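Local coordinates for uncharacterized protein TP-0789 domain-containing protein (Desulfovibrio piger ATCC 29098, PDB 4Z48) that is of unknown function but belongs to the LolA-like family, and may by analogy bind lipid or the acyl chains of lipoproteins, at residues L189-F194 with M210-P215; R116-N121 with E217-V222; S164-W169 with A180-K185; L136-E141 with I150-P155. All coordinates share one frame; numbering follows the deposited sequence.

Contacts 4, 3 and 1 follow one another along the chain, each pairing the strands of a beta hairpin, and all three lie in the chain between the two segments of contact 2, residues 116-121 and 217-222. The antiparallel strands run in the order 133-143, 146-155, 163-171, 177-184, 189-201, 204-214 and 219-230, each beside the next. Centres of contacts 4 and 3 are about 10 Å apart, as are those of 3 and 1; the centres of 1 and 2 are about 8 Å apart and those of 2 and 4 about 24 Å. The result is a meandering antiparallel surface, consistent with the curved sheet of LolA-like proteins, with a loop held against it at contact 2.

Contact 1: L189-F194 with M210-P215; sequences LVKKLF and MRVERP
K192 and E213 exchange two backbone bonds as a hydrogen-bonded antiparallel pair, K192 N to E213 O and E213 N to K192 O, both 2.9 Å long. F194 and R211 repeat the exchange two residues on, with F194 N to R211 O and R211 N to F194 O each at 2.8 Å. Between them L193 and V212 form a non-hydrogen-bonded pair, their own backbone groups turned outward to A180 and T221. On the face of K192 and F194, the E213 carboxylate is fixed within its own strand: OE2 offers its anti lone pair to R211 NE at 2.7 Å in a salt bridge. That carboxylate also meets the F194 ring obliquely, F194 CE1 lying 3.5 Å from E213 OE2. The other face carries K191 and R214 side by side, each charge having its own acid: K191 NZ pairs with D123 and also bonds to D118 O and S120 OG, whereas R214 NE pairs with the D118 carboxylate. Nearby, the methyl CE of selenomethionine M210 packs 3.6 Å from L193 CD2. The hairpin of strands 189-201 and 204-214 is flanked by strand 177-184, whose Y182 is faced by both V190 and K191 in a classic beta bulge, and by strand 219-230.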
loop_
_atom_site.group_PDB
_atom_site.type_symbol
_atom_site.label_atom_id
_atom_site.label_comp_id
_atom_site.label_asym_id
_atom_site.label_seq_id
_atom_site.Cartn_x
_atom_site.Cartn_y
_atom_site.Cartn_z
ATOM N N LEU A 189 -14.838 12.209 -2.351
ATOM C CA LEU A 189 -13.694 11.908 -1.480
ATOM C C LEU A 189 -13.988 10.654 -0.649
ATOM O O LEU A 189 -14.878 10.681 0.206
ATOM C CB LEU A 189 -13.379 13.100 -0.566
ATOM C CG LEU A 189 -12.160 12.945 0.346
ATOM C CD1 LEU A 189 -10.867 12.897 -0.462
ATOM C CD2 LEU A 189 -12.100 14.077 1.335
ATOM N N VAL A 190 -13.304 9.536 -0.954
ATOM C CA VAL A 190 -13.587 8.244 -0.297
ATOM C C VAL A 190 -12.547 7.934 0.816
ATOM O O VAL A 190 -12.885 7.278 1.820
ATOM C CB VAL A 190 -13.740 7.063 -1.325
ATOM C CG1 VAL A 190 -12.452 6.766 -2.081
ATOM C CG2 VAL A 190 -14.256 5.796 -0.648
ATOM N N LYS A 191 -11.292 8.389 0.638
ATOM C CA LYS A 191 -10.274 8.118 1.648
ATOM C C LYS A 191 -9.300 9.252 1.765
ATOM O O LYS A 191 -8.912 9.873 0.752
ATOM C CB LYS A 191 -9.478 6.816 1.374
ATOM C CG LYS A 191 -10.235 5.583 1.145
ATOM C CD LYS A 191 -9.351 4.394 1.337
ATOM C CE LYS A 191 -10.200 3.218 1.025
ATOM N NZ LYS A 191 -9.454 1.966 1.150
ATOM N N LYS A 192 -8.869 9.511 3.006
ATOM C CA LYS A 192 -7.819 10.492 3.322
ATOM C C LYS A 192 -6.668 9.719 3.981
ATOM O O LYS A 192 -6.892 9.026 4.966
ATOM C CB LYS A 192 -8.322 11.639 4.243
ATOM C CG LYS A 192 -9.371 12.558 3.641
ATOM C CD LYS A 192 -9.401 13.887 4.408
ATOM C CE LYS A 192 -10.758 14.228 4.998
ATOM N NZ LYS A 192 -10.831 15.642 5.497
ATOM N N LEU A 193 -5.470 9.796 3.399
ATOM C CA LEU A 193 -4.286 9.110 3.913
ATOM C C LEU A 193 -3.295 10.115 4.442
ATOM O O LEU A 193 -3.094 11.165 3.829
ATOM C CB LEU A 193 -3.625 8.246 2.845
ATOM C CG LEU A 193 -4.383 7.012 2.324
ATOM C CD1 LEU A 193 -5.552 7.413 1.419
ATOM C CD2 LEU A 193 -3.438 6.135 1.505
ATOM N N PHE A 194 -2.712 9.796 5.607
ATOM C CA PHE A 194 -1.690 10.590 6.272
ATOM C C PHE A 194 -0.524 9.693 6.530
ATOM O O PHE A 194 -0.650 8.705 7.250
ATOM C CB PHE A 194 -2.213 11.203 7.587
ATOM C CG PHE A 194 -3.437 12.075 7.434
ATOM C CD1 PHE A 194 -4.717 11.520 7.469
ATOM C CD2 PHE A 194 -3.316 13.446 7.222
ATOM C CE1 PHE A 194 -5.847 12.322 7.341
ATOM C CE2 PHE A 194 -4.452 14.249 7.091
ATOM C CZ PHE A 194 -5.712 13.677 7.145
HETATM N N MSE A 210 0.970 5.438 9.549
HETATM C CA MSE A 210 -0.087 5.904 8.669
HETATM C C MSE A 210 -1.414 6.048 9.375
HETATM O O MSE A 210 -1.765 5.218 10.216
HETATM C CB MSE A 210 -0.274 4.888 7.554
HETATM C CG MSE A 210 0.626 5.048 6.365
HETATM SE SE MSE A 210 -0.237 3.920 5.055
HETATM C CE MSE A 210 -1.401 5.247 4.303
ATOM N N ARG A 211 -2.179 7.067 8.999
ATOM C CA ARG A 211 -3.571 7.208 9.430
ATOM C C ARG A 211 -4.415 7.174 8.135
ATOM O O ARG A 211 -4.105 7.888 7.173
ATOM C CB ARG A 211 -3.783 8.473 10.295
ATOM C CG ARG A 211 -5.234 8.657 10.723
ATOM C CD ARG A 211 -5.362 9.977 11.421
ATOM N NE ARG A 211 -6.749 10.295 11.713
ATOM C CZ ARG A 211 -7.310 10.233 12.915
ATOM N NH1 ARG A 211 -6.597 9.859 13.973
ATOM N NH2 ARG A 211 -8.588 10.547 13.071
ATOM N N VAL A 212 -5.415 6.266 8.057
ATOM C CA VAL A 212 -6.268 6.159 6.879
ATOM C C VAL A 212 -7.699 6.386 7.339
ATOM O O VAL A 212 -8.182 5.657 8.202
ATOM C CB VAL A 212 -6.097 4.793 6.155
ATOM C CG1 VAL A 212 -6.972 4.721 4.907
ATOM C CG2 VAL A 212 -4.623 4.525 5.816
ATOM N N GLU A 213 -8.361 7.400 6.789
ATOM C CA GLU A 213 -9.702 7.805 7.159
ATOM C C GLU A 213 -10.687 7.575 6.025
ATOM O O GLU A 213 -10.387 7.832 4.864
ATOM C CB GLU A 213 -9.728 9.306 7.538
ATOM C CG GLU A 213 -8.861 9.746 8.711
ATOM C CD GLU A 213 -8.783 11.255 8.920
ATOM O OE1 GLU A 213 -9.416 12.009 8.145
ATOM O OE2 GLU A 213 -8.124 11.686 9.893
ATOM N N ARG A 214 -11.845 7.040 6.363
ATOM C CA ARG A 214 -12.957 6.894 5.416
ATOM C C ARG A 214 -14.038 7.806 5.952
ATOM O O ARG A 214 -14.734 7.425 6.897
ATOM C CB ARG A 214 -13.410 5.425 5.245
ATOM C CG ARG A 214 -12.434 4.656 4.327
ATOM C CD ARG A 214 -12.971 3.308 3.938
ATOM N NE ARG A 214 -13.295 2.512 5.118
ATOM C CZ ARG A 214 -14.040 1.406 5.120
ATOM N NH1 ARG A 214 -14.607 0.972 3.996
ATOM N NH2 ARG A 214 -14.245 0.740 6.249
ATOM N N PRO A 215 -14.089 9.070 5.459
ATOM C CA PRO A 215 -15.081 10.028 5.988
ATOM C C PRO A 215 -16.539 9.547 5.837
ATOM O O PRO A 215 -17.370 9.841 6.700
ATOM C CB PRO A 215 -14.823 11.309 5.174
ATOM C CG PRO A 215 -14.085 10.854 3.919
ATOM C CD PRO A 215 -13.254 9.683 4.393
#

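Contact 2: R116-N121 with E217-V222; sequences RSDLSN and EGSFTV
D118 OD1 is gripped by two groups: S219 OG donates to it at 2.6 Å on the syn lone pair, and R214 NE, from the strand next to that of S219, adds a salt bridge. The second oxygen takes an equally short bond, T221 OG1 donating to D118 OD2 at 2.6 Å from the anti side, 17° out of the carboxylate plane. One carboxylate thus spans two alternate residues of strand 219-230, passing over the intervening peptide, where D118 OD2 comes 3.2 Å from F220 C. S219 can serve it because its OG stands between its own backbone N and carbonyl carbon (chi1 51°). S219 is the second residue of a G1 bulge, in which it and G218, at positive phi, both face R214. The methyl of T221 faces the loop beside D118: T221 CG2 lies 4.0 Å from S117 CB and 4.1 Å from L119 CD1. Within the loop, L119 N donates to S117 OG at 3.1 Å in an ST turn, while that hydroxyl also bonds to F114 O. With two hydroxyl donors and an arginine converging on a buried carboxylate, D118 would be expected to favour its ionised form, and this contact between 116-121 and 217-222 rests more on polar bonds than on apolar packing.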
loop_
_atom_site.group_PDB
_atom_site.type_symbol
_atom_site.label_atom_id
_atom_site.label_comp_id
_atom_site.label_asym_id
_atom_site.label_seq_id
_atom_site.Cartn_x
_atom_site.Cartn_y
_atom_site.Cartn_z
ATOM N N ARG A 116 -11.358 -5.584 8.071
ATOM C CA ARG A 116 -12.335 -4.641 8.613
ATOM C C ARG A 116 -11.723 -3.244 8.826
ATOM O O ARG A 116 -12.351 -2.402 9.480
ATOM C CB ARG A 116 -12.978 -5.163 9.908
ATOM C CG ARG A 116 -13.664 -6.515 9.664
ATOM C CD ARG A 116 -14.102 -7.183 10.937
ATOM N NE ARG A 116 -15.143 -6.439 11.624
ATOM C CZ ARG A 116 -15.718 -6.865 12.745
ATOM N NH1 ARG A 116 -15.352 -8.020 13.291
ATOM N NH2 ARG A 116 -16.668 -6.148 13.322
ATOM N N SER A 117 -10.511 -2.996 8.267
ATOM C CA SER A 117 -9.829 -1.703 8.358
ATOM C C SER A 117 -10.316 -0.728 7.282
ATOM O O SER A 117 -11.167 -1.061 6.443
ATOM C CB SER A 117 -8.309 -1.856 8.264
ATOM O OG SER A 117 -7.894 -2.048 6.920
ATOM N N ASP A 118 -9.735 0.491 7.307
ATOM C CA ASP A 118 -10.027 1.538 6.329
ATOM C C ASP A 118 -9.191 1.357 5.073
ATOM O O ASP A 118 -9.404 2.064 4.094
ATOM C CB ASP A 118 -9.863 2.906 6.959
ATOM C CG ASP A 118 -10.984 3.097 7.968
ATOM O OD1 ASP A 118 -12.092 3.362 7.547
ATOM O OD2 ASP A 118 -10.767 2.808 9.176
ATOM N N LEU A 119 -8.352 0.321 5.046
ATOM C CA LEU A 119 -7.613 -0.069 3.835
ATOM C C LEU A 119 -8.452 -1.087 3.051
ATOM O O LEU A 119 -9.109 -1.924 3.685
ATOM C CB LEU A 119 -6.287 -0.739 4.246
ATOM C CG LEU A 119 -5.105 0.105 4.691
ATOM C CD1 LEU A 119 -5.350 0.762 6.047
ATOM C CD2 LEU A 119 -3.901 -0.791 4.889
ATOM N N SER A 120 -8.422 -1.045 1.707
ATOM C CA SER A 120 -9.056 -2.036 0.852
ATOM C C SER A 120 -8.031 -3.092 0.502
ATOM O O SER A 120 -6.847 -2.835 0.676
ATOM C CB SER A 120 -9.590 -1.382 -0.414
ATOM O OG SER A 120 -10.673 -0.509 -0.143
ATOM N N ASN A 121 -8.459 -4.259 -0.031
ATOM C CA ASN A 121 -7.511 -5.300 -0.455
ATOM C C ASN A 121 -6.543 -4.770 -1.543
ATOM O O ASN A 121 -5.352 -5.099 -1.532
ATOM C CB ASN A 121 -8.259 -6.538 -0.974
ATOM C CG ASN A 121 -9.032 -7.244 0.097
ATOM O OD1 ASN A 121 -8.601 -7.310 1.240
ATOM N ND2 ASN A 121 -10.205 -7.755 -0.249
ATOM N N GLU A 217 -17.584 6.422 6.048
ATOM C CA GLU A 217 -17.841 5.286 6.946
ATOM C C GLU A 217 -17.787 5.672 8.419
ATOM O O GLU A 217 -18.172 4.865 9.263
ATOM C CB GLU A 217 -16.852 4.134 6.687
ATOM C CG GLU A 217 -16.879 3.616 5.258
ATOM C CD GLU A 217 -18.228 3.131 4.760
ATOM O OE1 GLU A 217 -18.866 2.308 5.458
ATOM O OE2 GLU A 217 -18.644 3.574 3.665
ATOM N N GLY A 218 -17.290 6.875 8.720
ATOM C CA GLY A 218 -17.132 7.345 10.094
ATOM C C GLY A 218 -16.066 6.543 10.825
ATOM O O GLY A 218 -16.209 6.232 12.010
ATOM N N SER A 219 -15.013 6.148 10.102
ATOM C CA SER A 219 -13.965 5.332 10.697
ATOM C C SER A 219 -12.577 5.805 10.303
ATOM O O SER A 219 -12.396 6.406 9.227
ATOM C CB SER A 219 -14.129 3.872 10.294
ATOM O OG SER A 219 -14.275 3.711 8.895
ATOM N N PHE A 220 -11.586 5.472 11.141
ATOM C CA PHE A 220 -10.188 5.744 10.809
ATOM C C PHE A 220 -9.305 4.599 11.323
ATOM O O PHE A 220 -9.612 3.984 12.351
ATOM C CB PHE A 220 -9.714 7.101 11.341
ATOM C CG PHE A 220 -9.704 7.239 12.843
ATOM C CD1 PHE A 220 -10.845 7.642 13.527
ATOM C CD2 PHE A 220 -8.540 7.015 13.571
ATOM C CE1 PHE A 220 -10.835 7.790 14.921
ATOM C CE2 PHE A 220 -8.524 7.163 14.964
ATOM C CZ PHE A 220 -9.669 7.554 15.636
ATOM N N THR A 221 -8.233 4.300 10.573
ATOM C CA THR A 221 -7.275 3.252 10.917
ATOM C C THR A 221 -5.905 3.874 11.149
ATOM O O THR A 221 -5.453 4.671 10.327
ATOM C CB THR A 221 -7.274 2.157 9.804
ATOM O OG1 THR A 221 -8.586 1.556 9.755
ATOM C CG2 THR A 221 -6.239 1.070 10.049
ATOM N N VAL A 222 -5.223 3.489 12.237
ATOM C CA VAL A 222 -3.855 3.976 12.471
ATOM C C VAL A 222 -2.923 2.756 12.449
ATOM O O VAL A 222 -3.159 1.812 13.178
ATOM C CB VAL A 222 -3.727 4.810 13.769
ATOM C CG1 VAL A 222 -2.284 5.271 13.997
ATOM C CG2 VAL A 222 -4.673 6.011 13.745
#

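Contact 3: S164-W169 with A180-K185; sequences SRQVQW and ADYYDK
An unusual chi1 of 100° and a bend at chi3 (142°) bring the R165 guanidinium across onto Y183, whose ring stands up from the strand with CG beside the backbone N, and the two flat groups stack in a cation-pi contact with planes 16° apart. R165 NH2 is the atom above the ring centre, 3.5 Å from Y183 CZ. Water 1 joins the pair at the rim, accepting from R165 NH2 at 2.8 Å and bonding to Y183 OH. On the opposite face of the strands Q166 makes a similar stack: extended beyond CG, it lays its amide over the Y182 ring, with Q166 NE2 above the centre and 3.6 Å from Y182 CZ. Q166 OE1 is taken by R153. Water 2 bridges Y182 OH to Q168 OE1, donating to the latter at 3.0 Å; that oxygen also accepts from R177. Paired bonds between V167 and D181 hold the middle, V167 N to D181 O at 2.9 Å and D181 N to V167 O at 2.8 Å. At the corner, S164 OG donates to D184 O at 2.6 Å from above the carbonyl plane. Strands 163-171 and 177-184 form a beta hairpin, one of successive hairpins in an antiparallel meander, consistent with the LolA-like fold.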
loop_
_atom_site.group_PDB
_atom_site.type_symbol
_atom_site.label_atom_id
_atom_site.label_comp_id
_atom_site.label_asym_id
_atom_site.label_seq_id
_atom_site.Cartn_x
_atom_site.Cartn_y
_atom_site.Cartn_z
ATOM N N SER A 164 -11.104 6.865 -8.908
ATOM C CA SER A 164 -11.147 7.627 -10.153
ATOM C C SER A 164 -9.891 8.470 -10.271
ATOM O O SER A 164 -9.429 8.729 -11.386
ATOM C CB SER A 164 -12.381 8.516 -10.210
ATOM O OG SER A 164 -12.390 9.395 -9.098
ATOM N N ARG A 165 -9.353 8.914 -9.118
ATOM C CA ARG A 165 -8.168 9.770 -9.095
ATOM C C ARG A 165 -7.659 9.913 -7.665
ATOM O O ARG A 165 -8.411 9.751 -6.694
ATOM C CB ARG A 165 -8.475 11.142 -9.738
ATOM C CG ARG A 165 -8.749 12.312 -8.801
ATOM C CD ARG A 165 -9.333 13.494 -9.541
ATOM N NE ARG A 165 -10.342 14.137 -8.704
ATOM C CZ ARG A 165 -10.097 15.167 -7.910
ATOM N NH1 ARG A 165 -8.886 15.710 -7.873
ATOM N NH2 ARG A 165 -11.064 15.676 -7.157
ATOM N N GLN A 166 -6.361 10.143 -7.553
ATOM C CA GLN A 166 -5.655 10.314 -6.307
ATOM C C GLN A 166 -4.778 11.551 -6.352
ATOM O O GLN A 166 -3.995 11.718 -7.290
ATOM C CB GLN A 166 -4.793 9.085 -5.979
ATOM C CG GLN A 166 -5.638 7.791 -5.836
ATOM C CD GLN A 166 -4.773 6.573 -5.716
ATOM O OE1 GLN A 166 -3.542 6.635 -5.843
ATOM N NE2 GLN A 166 -5.397 5.448 -5.407
ATOM N N VAL A 167 -4.929 12.419 -5.350
ATOM C CA VAL A 167 -4.116 13.633 -5.189
ATOM C C VAL A 167 -3.089 13.303 -4.136
ATOM O O VAL A 167 -3.437 12.841 -3.039
ATOM C CB VAL A 167 -4.928 14.911 -4.854
ATOM C CG1 VAL A 167 -4.010 16.129 -4.745
ATOM C CG2 VAL A 167 -6.005 15.148 -5.902
ATOM N N GLN A 168 -1.814 13.448 -4.491
ATOM C CA GLN A 168 -0.732 13.111 -3.568
ATOM C C GLN A 168 0.157 14.308 -3.249
ATOM O O GLN A 168 0.573 15.016 -4.162
ATOM C CB GLN A 168 0.150 12.006 -4.176
ATOM C CG GLN A 168 -0.624 10.874 -4.788
ATOM C CD GLN A 168 0.234 9.980 -5.622
ATOM O OE1 GLN A 168 0.364 8.795 -5.321
ATOM N NE2 GLN A 168 0.769 10.503 -6.722
ATOM N N TRP A 169 0.430 14.540 -1.954
ATOM C CA TRP A 169 1.389 15.554 -1.505
ATOM C C TRP A 169 2.672 14.799 -1.250
ATOM O O TRP A 169 2.722 13.998 -0.323
ATOM C CB TRP A 169 0.870 16.289 -0.255
ATOM C CG TRP A 169 -0.183 17.301 -0.574
ATOM C CD1 TRP A 169 -0.003 18.645 -0.741
ATOM C CD2 TRP A 169 -1.566 17.043 -0.833
ATOM N NE1 TRP A 169 -1.205 19.246 -1.045
ATOM C CE2 TRP A 169 -2.176 18.284 -1.133
ATOM C CE3 TRP A 169 -2.360 15.878 -0.839
ATOM C CZ2 TRP A 169 -3.543 18.401 -1.397
ATOM C CZ3 TRP A 169 -3.716 15.994 -1.111
ATOM C CH2 TRP A 169 -4.299 17.240 -1.382
ATOM N N ALA A 180 -2.399 11.933 1.033
ATOM C CA ALA A 180 -3.075 11.643 -0.235
ATOM C C ALA A 180 -4.585 11.590 -0.045
ATOM O O ALA A 180 -5.089 11.167 1.008
ATOM C CB ALA A 180 -2.568 10.370 -0.890
ATOM N N ASP A 181 -5.296 12.116 -1.038
ATOM C CA ASP A 181 -6.751 12.106 -1.091
ATOM C C ASP A 181 -7.165 11.192 -2.196
ATOM O O ASP A 181 -6.641 11.319 -3.298
ATOM C CB ASP A 181 -7.324 13.504 -1.289
ATOM C CG ASP A 181 -7.225 14.419 -0.078
ATOM O OD1 ASP A 181 -6.958 13.918 1.025
ATOM O OD2 ASP A 181 -7.413 15.647 -0.245
ATOM N N TYR A 182 -8.084 10.240 -1.907
ATOM C CA TYR A 182 -8.594 9.258 -2.869
ATOM C C TYR A 182 -10.040 9.549 -3.185
ATOM O O TYR A 182 -10.831 9.819 -2.277
ATOM C CB TYR A 182 -8.468 7.804 -2.340
ATOM C CG TYR A 182 -7.084 7.184 -2.263
ATOM C CD1 TYR A 182 -5.933 7.954 -2.437
ATOM C CD2 TYR A 182 -6.922 5.850 -1.898
ATOM C CE1 TYR A 182 -4.659 7.389 -2.314
ATOM C CE2 TYR A 182 -5.660 5.269 -1.802
ATOM C CZ TYR A 182 -4.531 6.043 -1.992
ATOM O OH TYR A 182 -3.296 5.450 -1.864
ATOM N N TYR A 183 -10.385 9.484 -4.486
ATOM C CA TYR A 183 -11.708 9.780 -4.993
ATOM C C TYR A 183 -12.336 8.543 -5.628
ATOM O O TYR A 183 -11.639 7.771 -6.287
ATOM C CB TYR A 183 -11.617 10.945 -5.985
ATOM C CG TYR A 183 -11.237 12.237 -5.289
ATOM C CD1 TYR A 183 -9.895 12.589 -5.105
ATOM C CD2 TYR A 183 -12.210 13.066 -4.741
ATOM C CE1 TYR A 183 -9.542 13.774 -4.450
ATOM C CE2 TYR A 183 -11.868 14.248 -4.083
ATOM C CZ TYR A 183 -10.534 14.579 -3.908
ATOM O OH TYR A 183 -10.226 15.729 -3.225
ATOM N N ASP A 184 -13.641 8.353 -5.410
ATOM C CA ASP A 184 -14.375 7.198 -5.926
ATOM C C ASP A 184 -14.855 7.481 -7.370
ATOM O O ASP A 184 -14.597 8.575 -7.898
ATOM C CB ASP A 184 -15.548 6.782 -4.985
ATOM C CG ASP A 184 -16.741 7.731 -4.835
ATOM O OD1 ASP A 184 -16.850 8.694 -5.636
ATOM O OD2 ASP A 184 -17.576 7.501 -3.920
ATOM N N LYS A 185 -15.579 6.516 -7.978
ATOM C CA LYS A 185 -16.066 6.645 -9.366
ATOM C C LYS A 185 -17.142 7.732 -9.532
ATOM O O LYS A 185 -17.479 8.080 -10.673
ATOM C CB LYS A 185 -16.603 5.301 -9.909
ATOM C CG LYS A 185 -15.616 4.141 -9.865
ATOM C CD LYS A 185 -14.460 4.313 -10.803
ATOM C CE LYS A 185 -14.174 3.007 -11.474
ATOM N NZ LYS A 185 -12.712 2.777 -11.563
HETATM O O HOH W 1 -10.553 17.864 -5.479
HETATM O O HOH W 2 -1.410 7.665 -3.187
#

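Contact 4: L136-E141 with I150-P155; sequences LLQGEE and ILERTP
Q138 reaches across to I150 and E152, its side chain meeting first the one and then the other. CB packs against the branch methyl of I150, with Q138 CB 3.9 Å from I150 CG2. CG comes alongside the aliphatic part of the glutamate, Q138 CG to E152 CG being 3.8 Å. A bend at chi2 (-74°) then carries the amide over the carboxylate, and Q138 NE2 donates to E152 OE2 at 3.0 Å. That bond leaves near the amide plane yet arrives from above the carboxylate, whose plane stands 74° from that of the amide; E152 OE2 also has a long, weak ion pair with R165. Backbone bonds frame the pair: L136 and E152 exchange two, Q138 N gives to I150 O at 2.9 Å, and I150 N to G139 O at 2.8 Å. G139 N, by contrast, is buried without a partner, at backbone angles that call for glycine. Further along, I150 CD1 rests 3.8 Å from E141 CB. Strand 133-143 is the outermost at this end, strand 146-155 lying between it and strand 163-171, whose V167 and W169 touch I150. Helix 8-20 covers the face of L137 and L151, meeting them through A11, L15 and M19.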
loop_
_atom_site.group_PDB
_atom_site.type_symbol
_atom_site.label_atom_id
_atom_site.label_comp_id
_atom_site.label_asym_id
_atom_site.label_seq_id
_atom_site.Cartn_x
_atom_site.Cartn_y
_atom_site.Cartn_z
ATOM N N LEU A 136 -0.437 14.271 -13.419
ATOM C CA LEU A 136 -0.502 15.714 -13.594
ATOM C C LEU A 136 0.176 16.423 -12.382
ATOM O O LEU A 136 -0.331 16.391 -11.256
ATOM C CB LEU A 136 -1.950 16.160 -13.815
ATOM C CG LEU A 136 -2.252 17.618 -14.137
ATOM C CD1 LEU A 136 -1.647 18.047 -15.480
ATOM C CD2 LEU A 136 -3.767 17.837 -14.140
ATOM N N LEU A 137 1.365 16.995 -12.611
ATOM C CA LEU A 137 2.057 17.758 -11.582
ATOM C C LEU A 137 1.333 19.128 -11.454
ATOM O O LEU A 137 1.366 19.922 -12.386
ATOM C CB LEU A 137 3.565 17.925 -11.904
ATOM C CG LEU A 137 4.370 18.741 -10.898
ATOM C CD1 LEU A 137 4.389 18.063 -9.533
ATOM C CD2 LEU A 137 5.794 18.971 -11.378
ATOM N N GLN A 138 0.696 19.376 -10.305
ATOM C CA GLN A 138 -0.139 20.560 -10.063
ATOM C C GLN A 138 0.607 21.715 -9.463
ATOM O O GLN A 138 0.146 22.852 -9.544
ATOM C CB GLN A 138 -1.343 20.202 -9.172
ATOM C CG GLN A 138 -2.322 19.243 -9.842
ATOM C CD GLN A 138 -3.179 19.890 -10.912
ATOM O OE1 GLN A 138 -2.775 20.830 -11.613
ATOM N NE2 GLN A 138 -4.399 19.408 -11.027
ATOM N N GLY A 139 1.758 21.431 -8.896
ATOM C CA GLY A 139 2.598 22.461 -8.326
ATOM C C GLY A 139 3.217 22.026 -7.026
ATOM O O GLY A 139 3.545 20.847 -6.854
ATOM N N GLU A 140 3.407 22.998 -6.129
ATOM C CA GLU A 140 4.048 22.810 -4.832
ATOM C C GLU A 140 3.270 23.559 -3.764
ATOM O O GLU A 140 2.591 24.541 -4.059
ATOM C CB GLU A 140 5.523 23.288 -4.885
ATOM C CG GLU A 140 6.427 22.388 -5.722
ATOM C CD GLU A 140 7.861 22.844 -5.911
ATOM O OE1 GLU A 140 8.413 23.481 -4.984
ATOM O OE2 GLU A 140 8.445 22.534 -6.976
ATOM N N GLU A 141 3.359 23.083 -2.527
ATOM C CA GLU A 141 2.665 23.639 -1.367
ATOM C C GLU A 141 3.405 23.262 -0.103
ATOM O O GLU A 141 3.892 22.131 0.011
ATOM C CB GLU A 141 1.230 23.064 -1.319
ATOM C CG GLU A 141 0.280 23.720 -0.326
ATOM C CD GLU A 141 -1.142 23.187 -0.307
ATOM O OE1 GLU A 141 -1.419 22.157 -0.968
ATOM O OE2 GLU A 141 -1.984 23.802 0.386
ATOM N N ILE A 150 2.603 18.588 -5.483
ATOM C CA ILE A 150 1.216 18.160 -5.576
ATOM C C ILE A 150 1.156 17.329 -6.870
ATOM O O ILE A 150 1.350 17.870 -7.964
ATOM C CB ILE A 150 0.162 19.307 -5.529
ATOM C CG1 ILE A 150 0.383 20.267 -4.315
ATOM C CG2 ILE A 150 -1.279 18.702 -5.535
ATOM C CD1 ILE A 150 -0.157 21.683 -4.551
ATOM N N LEU A 151 0.947 16.006 -6.733
ATOM C CA LEU A 151 0.935 15.088 -7.868
ATOM C C LEU A 151 -0.373 14.363 -7.952
ATOM O O LEU A 151 -0.700 13.582 -7.040
ATOM C CB LEU A 151 2.081 14.036 -7.734
ATOM C CG LEU A 151 2.244 13.065 -8.932
ATOM C CD1 LEU A 151 2.561 13.829 -10.228
ATOM C CD2 LEU A 151 3.350 12.056 -8.666
ATOM N N GLU A 152 -1.128 14.612 -9.020
ATOM C CA GLU A 152 -2.376 13.904 -9.254
ATOM C C GLU A 152 -2.093 12.718 -10.131
ATOM O O GLU A 152 -1.318 12.841 -11.093
ATOM C CB GLU A 152 -3.431 14.802 -9.926
ATOM C CG GLU A 152 -3.950 15.940 -9.062
ATOM C CD GLU A 152 -5.223 16.615 -9.546
ATOM O OE1 GLU A 152 -5.880 16.087 -10.476
ATOM O OE2 GLU A 152 -5.586 17.663 -8.963
ATOM N N ARG A 153 -2.709 11.581 -9.827
ATOM C CA ARG A 153 -2.580 10.405 -10.682
ATOM C C ARG A 153 -3.968 9.817 -10.913
ATOM O O ARG A 153 -4.773 9.777 -9.999
ATOM C CB ARG A 153 -1.557 9.385 -10.151
ATOM C CG ARG A 153 -1.990 8.479 -9.035
ATOM C CD ARG A 153 -0.905 7.484 -8.727
ATOM N NE ARG A 153 -1.310 6.628 -7.620
ATOM C CZ ARG A 153 -0.517 5.750 -7.018
ATOM N NH1 ARG A 153 0.751 5.624 -7.393
ATOM N NH2 ARG A 153 -0.974 5.016 -6.016
ATOM N N THR A 154 -4.268 9.488 -12.168
ATOM C CA THR A 154 -5.548 8.944 -12.601
ATOM C C THR A 154 -5.268 7.561 -13.161
ATOM O O THR A 154 -4.352 7.427 -13.972
ATOM C CB THR A 154 -6.211 9.900 -13.634
ATOM O OG1 THR A 154 -6.361 11.184 -13.048
ATOM C CG2 THR A 154 -7.586 9.447 -14.056
ATOM N N PRO A 155 -6.044 6.521 -12.796
ATOM C CA PRO A 155 -5.777 5.206 -13.375
ATOM C C PRO A 155 -6.047 5.214 -14.869
ATOM O O PRO A 155 -7.008 5.847 -15.340
ATOM C CB PRO A 155 -6.753 4.279 -12.636
ATOM C CG PRO A 155 -7.870 5.173 -12.189
ATOM C CD PRO A 155 -7.175 6.474 -11.847
#